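Long-range contacts in cephalosporin acylase (Bacillus halodurans, PDB 2NLZ), which is probably an acylase that cleaves amide bonds, as a member of the gamma-glutamyltranspeptidase family of N-terminal nucleophile hydrolases: residues D[67-71]-D[391-397]; D[257-261]-D[283-288]. The protein carries 1 engineered substitution. All coordinates share one frame; numbering follows the deposited sequence.

Contact 1 of 2, residues D[67-71]-D[391-397]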
loop_
_atom_site.group_PDB
_atom_site.type_symbol
_atom_site.label_atom_id
_atom_site.label_comp_id
_atom_site.label_asym_id
_atom_site.label_seq_id
_atom_site.Cartn_x
_atom_site.Cartn_y
_atom_site.Cartn_z
ATOM N N GLY D 67 -32.640 5.309 -19.227
ATOM C CA GLY D 67 -33.658 4.925 -20.196
ATOM C C GLY D 67 -34.185 6.120 -20.961
ATOM O O GLY D 67 -33.911 7.269 -20.618
ATOM N N ILE D 68 -34.948 5.846 -22.011
ATOM C CA ILE D 68 -35.638 6.898 -22.744
ATOM C C ILE D 68 -36.757 7.431 -21.859
ATOM O O ILE D 68 -37.120 8.602 -21.932
ATOM C CB ILE D 68 -36.191 6.372 -24.078
ATOM C CG1 ILE D 68 -35.140 5.467 -24.731
ATOM C CG2 ILE D 68 -36.643 7.532 -24.982
ATOM C CD1 ILE D 68 -35.227 5.340 -26.220
ATOM N N GLY D 69 -37.275 6.564 -20.997
ATOM C CA GLY D 69 -38.259 6.960 -19.996
ATOM C C GLY D 69 -37.685 7.583 -18.733
ATOM O O GLY D 69 -38.313 7.523 -17.671
ATOM N N SER D 70 -36.501 8.188 -18.849
ATOM C CA SER D 70 -35.859 8.886 -17.730
ATOM C C SER D 70 -36.344 10.313 -17.633
ATOM O O SER D 70 -37.003 10.807 -18.543
ATOM C CB SER D 70 -34.343 8.909 -17.933
ATOM O OG SER D 70 -33.771 7.624 -17.750
ATOM N N ASP D 71 -36.031 10.981 -16.530
ATOM C CA ASP D 71 -35.945 12.443 -16.602
ATOM C C ASP D 71 -34.495 12.910 -16.499
ATOM O O ASP D 71 -33.611 12.096 -16.225
ATOM C CB ASP D 71 -36.938 13.213 -15.694
ATOM C CG ASP D 71 -37.088 12.629 -14.325
ATOM O OD1 ASP D 71 -38.196 12.775 -13.777
ATOM O OD2 ASP D 71 -36.126 12.041 -13.797
ATOM N N GLY D 391 -38.885 -0.013 -26.374
ATOM C CA GLY D 391 -37.666 0.103 -25.577
ATOM C C GLY D 391 -37.643 1.299 -24.642
ATOM O O GLY D 391 -36.573 1.754 -24.222
ATOM N N ILE D 392 -38.821 1.825 -24.321
ATOM C CA ILE D 392 -38.899 2.905 -23.348
ATOM C C ILE D 392 -39.021 2.272 -21.969
ATOM O O ILE D 392 -40.096 1.816 -21.566
ATOM C CB ILE D 392 -40.075 3.873 -23.624
ATOM C CG1 ILE D 392 -39.986 4.437 -25.048
ATOM C CG2 ILE D 392 -40.081 5.013 -22.611
ATOM C CD1 ILE D 392 -41.220 5.186 -25.500
ATOM N N ALA D 393 -37.901 2.198 -21.266
ATOM C CA ALA D 393 -37.930 1.765 -19.890
ATOM C C ALA D 393 -38.331 2.953 -19.026
ATOM O O ALA D 393 -37.617 3.958 -18.955
ATOM C CB ALA D 393 -36.585 1.241 -19.480
ATOM N N MET D 394 -39.485 2.834 -18.381
ATOM C CA MET D 394 -40.035 3.927 -17.591
ATOM C C MET D 394 -39.372 4.020 -16.230
ATOM O O MET D 394 -39.137 3.010 -15.569
ATOM C CB MET D 394 -41.544 3.769 -17.437
ATOM C CG MET D 394 -42.277 3.713 -18.768
ATOM S SD MET D 394 -42.256 5.274 -19.675
ATOM C CE MET D 394 -43.597 6.153 -18.860
ATOM N N GLN D 395 -39.068 5.246 -15.823
ATOM C CA GLN D 395 -38.475 5.523 -14.518
ATOM C C GLN D 395 -39.392 5.167 -13.344
ATOM O O GLN D 395 -40.606 5.049 -13.505
ATOM C CB GLN D 395 -38.101 7.004 -14.438
ATOM C CG GLN D 395 -39.274 7.966 -14.543
ATOM C CD GLN D 395 -38.847 9.399 -14.353
ATOM O OE1 GLN D 395 -37.720 9.653 -13.934
ATOM N NE2 GLN D 395 -39.736 10.347 -14.657
ATOM N N ASN D 396 -38.811 4.996 -12.163
ATOM C CA ASN D 396 -39.613 4.834 -10.945
ATOM C C ASN D 396 -39.467 5.995 -9.957
ATOM O O ASN D 396 -39.619 5.816 -8.757
ATOM C CB ASN D 396 -39.384 3.469 -10.265
ATOM C CG ASN D 396 -38.049 3.377 -9.534
ATOM O OD1 ASN D 396 -37.033 3.891 -9.986
ATOM N ND2 ASN D 396 -38.057 2.703 -8.403
ATOM N N ARG D 397 -39.224 7.190 -10.493
ATOM C CA ARG D 397 -38.980 8.410 -9.698
ATOM C C ARG D 397 -40.015 8.751 -8.624
ATOM O O ARG D 397 -39.656 9.294 -7.592
ATOM C CB ARG D 397 -38.781 9.608 -10.626
ATOM C CG ARG D 397 -38.368 10.891 -9.929
ATOM C CD ARG D 397 -37.133 10.721 -9.063
ATOM N NE ARG D 397 -35.980 10.254 -9.821
ATOM C CZ ARG D 397 -34.751 10.199 -9.325
ATOM N NH1 ARG D 397 -34.520 10.588 -8.070
ATOM N NH2 ARG D 397 -33.752 9.765 -10.087
#
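The glycine-containing loop leading into strand 71-78 runs beside the chain leaving strand 392-393, and Gln395 ties the two together. Gln395 N donates to Gly69 O at 3.0 Å, meeting that oxygen from above the carbonyl plane. With no side chain on Gly69, the backbones close to 4.3 Å between Gly69 CA and Met394 CA. The Gln395 side chain then reaches Asp71: CG sits between the backbone N and the carbonyl carbon (chi1 63°), and the extended chain beyond brings the amide across the carboxylate, their planes 76° apart. NE2 of Gln395 gives a weak bond to Asp71 OD1 (3.0 Å), while its OE1 weakly accepts from Asp71 N (3.4 Å). Shortening this side chain to an alanine is likely to leave Asp71 N and OD1 without these two weak bonds, the carboxylate losing one of its restraints. Asp71 OD2 has a weak bond from His419. At the other end, Ile392 CG2 packs 3.6 Å from Gly69 N, and helix 202-212 touches both Ile68 and Ile392. This is a buried loop-to-loop junction at the start of an inner strand of the antiparallel core characteristic of N-terminal nucleophile hydrolases.

Contact 2 of 2, residues D[257-261]-D[283-288]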
loop_
_atom_site.group_PDB
_atom_site.type_symbol
_atom_site.label_atom_id
_atom_site.label_comp_id
_atom_site.label_asym_id
_atom_site.label_seq_id
_atom_site.Cartn_x
_atom_site.Cartn_y
_atom_site.Cartn_z
ATOM N N ILE D 257 -23.296 29.230 -3.860
ATOM C CA ILE D 257 -22.699 29.511 -2.577
ATOM C C ILE D 257 -21.317 30.037 -2.919
ATOM O O ILE D 257 -20.716 29.589 -3.903
ATOM C CB ILE D 257 -22.618 28.205 -1.722
ATOM C CG1 ILE D 257 -23.867 28.055 -0.841
ATOM C CG2 ILE D 257 -21.315 28.114 -0.900
ATOM C CD1 ILE D 257 -24.271 29.322 -0.082
ATOM N N ASP D 258 -20.825 31.012 -2.153
ATOM C CA ASP D 258 -19.430 31.407 -2.279
ATOM C C ASP D 258 -18.609 30.459 -1.432
ATOM O O ASP D 258 -18.725 30.469 -0.211
ATOM C CB ASP D 258 -19.202 32.846 -1.826
ATOM C CG ASP D 258 -17.784 33.330 -2.110
ATOM O OD1 ASP D 258 -16.837 32.909 -1.402
ATOM O OD2 ASP D 258 -17.619 34.144 -3.040
ATOM N N TYR D 259 -17.806 29.623 -2.083
ATOM C CA TYR D 259 -16.895 28.738 -1.359
ATOM C C TYR D 259 -15.440 29.132 -1.608
ATOM O O TYR D 259 -14.804 28.691 -2.579
ATOM C CB TYR D 259 -17.146 27.253 -1.675
ATOM C CG TYR D 259 -16.457 26.335 -0.692
ATOM C CD1 TYR D 259 -16.995 26.120 0.571
ATOM C CD2 TYR D 259 -15.252 25.711 -1.014
ATOM C CE1 TYR D 259 -16.360 25.303 1.489
ATOM C CE2 TYR D 259 -14.608 24.893 -0.108
ATOM C CZ TYR D 259 -15.167 24.689 1.149
ATOM O OH TYR D 259 -14.541 23.873 2.078
ATOM N N ARG D 260 -14.937 29.979 -0.706
ATOM C CA ARG D 260 -13.545 30.433 -0.694
ATOM C C ARG D 260 -13.145 31.100 -2.001
ATOM O O ARG D 260 -12.068 30.828 -2.543
ATOM C CB ARG D 260 -12.598 29.278 -0.339
ATOM C CG ARG D 260 -13.195 28.341 0.686
ATOM C CD ARG D 260 -12.157 27.635 1.481
ATOM N NE ARG D 260 -12.758 26.632 2.354
ATOM C CZ ARG D 260 -13.116 26.858 3.612
ATOM N NH1 ARG D 260 -12.937 28.058 4.147
ATOM N NH2 ARG D 260 -13.652 25.884 4.335
ATOM N N GLY D 261 -14.032 31.969 -2.495
ATOM C CA GLY D 261 -13.792 32.752 -3.714
ATOM C C GLY D 261 -14.485 32.208 -4.949
ATOM O O GLY D 261 -14.895 32.972 -5.838
ATOM N N VAL D 283 -19.485 23.981 6.430
ATOM C CA VAL D 283 -18.069 23.637 6.531
ATOM C C VAL D 283 -17.140 24.834 6.230
ATOM O O VAL D 283 -15.996 24.871 6.678
ATOM C CB VAL D 283 -17.739 22.380 5.665
ATOM C CG1 VAL D 283 -17.062 22.748 4.340
ATOM C CG2 VAL D 283 -16.883 21.420 6.440
ATOM N N LYS D 284 -17.670 25.810 5.494
ATOM C CA LYS D 284 -17.011 27.075 5.129
ATOM C C LYS D 284 -16.365 27.822 6.300
ATOM O O LYS D 284 -15.350 28.491 6.124
ATOM C CB LYS D 284 -18.075 27.988 4.524
ATOM C CG LYS D 284 -17.607 29.076 3.619
ATOM C CD LYS D 284 -18.776 29.453 2.713
ATOM C CE LYS D 284 -19.470 30.744 3.116
ATOM N NZ LYS D 284 -19.016 31.892 2.269
ATOM N N GLY D 285 -16.973 27.728 7.482
ATOM C CA GLY D 285 -16.500 28.443 8.665
ATOM C C GLY D 285 -15.277 27.848 9.341
ATOM O O GLY D 285 -14.662 28.489 10.188
ATOM N N PHE D 286 -14.932 26.615 8.986
ATOM C CA PHE D 286 -13.691 26.004 9.443
ATOM C C PHE D 286 -12.589 26.185 8.403
ATOM O O PHE D 286 -12.854 26.258 7.201
ATOM C CB PHE D 286 -13.877 24.505 9.665
ATOM C CG PHE D 286 -15.004 24.150 10.591
ATOM C CD1 PHE D 286 -15.016 24.598 11.912
ATOM C CD2 PHE D 286 -16.029 23.312 10.155
ATOM C CE1 PHE D 286 -16.048 24.240 12.781
ATOM C CE2 PHE D 286 -17.066 22.943 11.016
ATOM C CZ PHE D 286 -17.078 23.410 12.336
ATOM N N GLU D 287 -11.350 26.250 8.875
ATOM C CA GLU D 287 -10.188 26.172 7.998
ATOM C C GLU D 287 -9.735 24.707 7.966
ATOM O O GLU D 287 -10.141 23.913 8.820
ATOM C CB GLU D 287 -9.060 27.098 8.491
ATOM C CG GLU D 287 -9.448 28.572 8.701
ATOM C CD GLU D 287 -9.804 29.292 7.408
ATOM O OE1 GLU D 287 -9.180 29.004 6.364
ATOM O OE2 GLU D 287 -10.708 30.153 7.438
ATOM N N PHE D 288 -8.913 24.336 6.985
ATOM C CA PHE D 288 -8.487 22.932 6.841
ATOM C C PHE D 288 -6.985 22.749 6.619
ATOM O O PHE D 288 -6.292 22.139 7.447
ATOM C CB PHE D 288 -9.289 22.239 5.735
ATOM C CG PHE D 288 -10.748 22.140 6.039
ATOM C CD1 PHE D 288 -11.214 21.204 6.951
ATOM C CD2 PHE D 288 -11.657 23.002 5.445
ATOM C CE1 PHE D 288 -12.558 21.117 7.257
ATOM C CE2 PHE D 288 -13.009 22.912 5.751
ATOM C CZ PHE D 288 -13.454 21.968 6.663
#
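Asp258 offers its backbone O to the ammonium of Lys284, with NZ 2.9 Å away and tilted 19° from the carbonyl plane. Lys284 gets there by bending at chi3 and chi4, which lays CD and CE alongside the same carbonyl. The Asp258 carboxylate reaches forward along its own segment: OD1 accepts from Gly261 N at 3.2 Å, an Asx motif spanning the end of the strand. Asp258 OD1 also lies 4.4 Å from Lys284 NZ, beyond a salt bridge, where the opposite charges may still attract. Tyr259 comes next, with CG anti to the backbone N (chi1 -166°), which carries the ring over to the end of helix 274-283. There Val283 CG1 meets the ring at its edge, 3.9 Å from CE1 of Tyr259. The phenol oxygen is hydrogen-bonded to Asp457 OD2, and it also accepts from Arg260 NH2 (3.2 Å). Arg260 lays its CG over one face of the tyrosine ring, near the rim, and stretches out to the turn formed by Val283 to Phe286. Its NH2 donates to Phe286 O at 3.0 Å, nearly along the C=O axis, and NH1 gives a weaker bond to Lys284 O at 3.1 Å. NH2 also approaches the edge of the Phe288 ring, the guanidinium and ring planes standing 80° apart. A salt bridge from NE to Asp457 secures the same guanidinium from helix 444-457. Here, then, the tip of the beta hairpin made by strands 250-259 and 262-266 is clamped by an arginine to the carbonyls of a type I turn that leads out of helix 274-283.

How the contacts relate
Contact 2 is nested along the chain within the long excursion closed by contact 1, yet the two do not touch: their centres are 38 Å apart and their nearest atoms about 22 Å. They lie on opposite sides of the chain's centre, contact 1 buried at about 13 Å from it and contact 2 partly buried at about 25 Å, centre to centre. The strand architecture relates them, since strand 81-87 pairs antiparallel with both strand 71-78, which begins in contact 1, and strand 250-259, which ends in contact 2. The family's N-terminal nucleophile probably lies near the start of strand 359-365, on contact 1's side of the core. Contact 2 sits at a hairpin turn farther out.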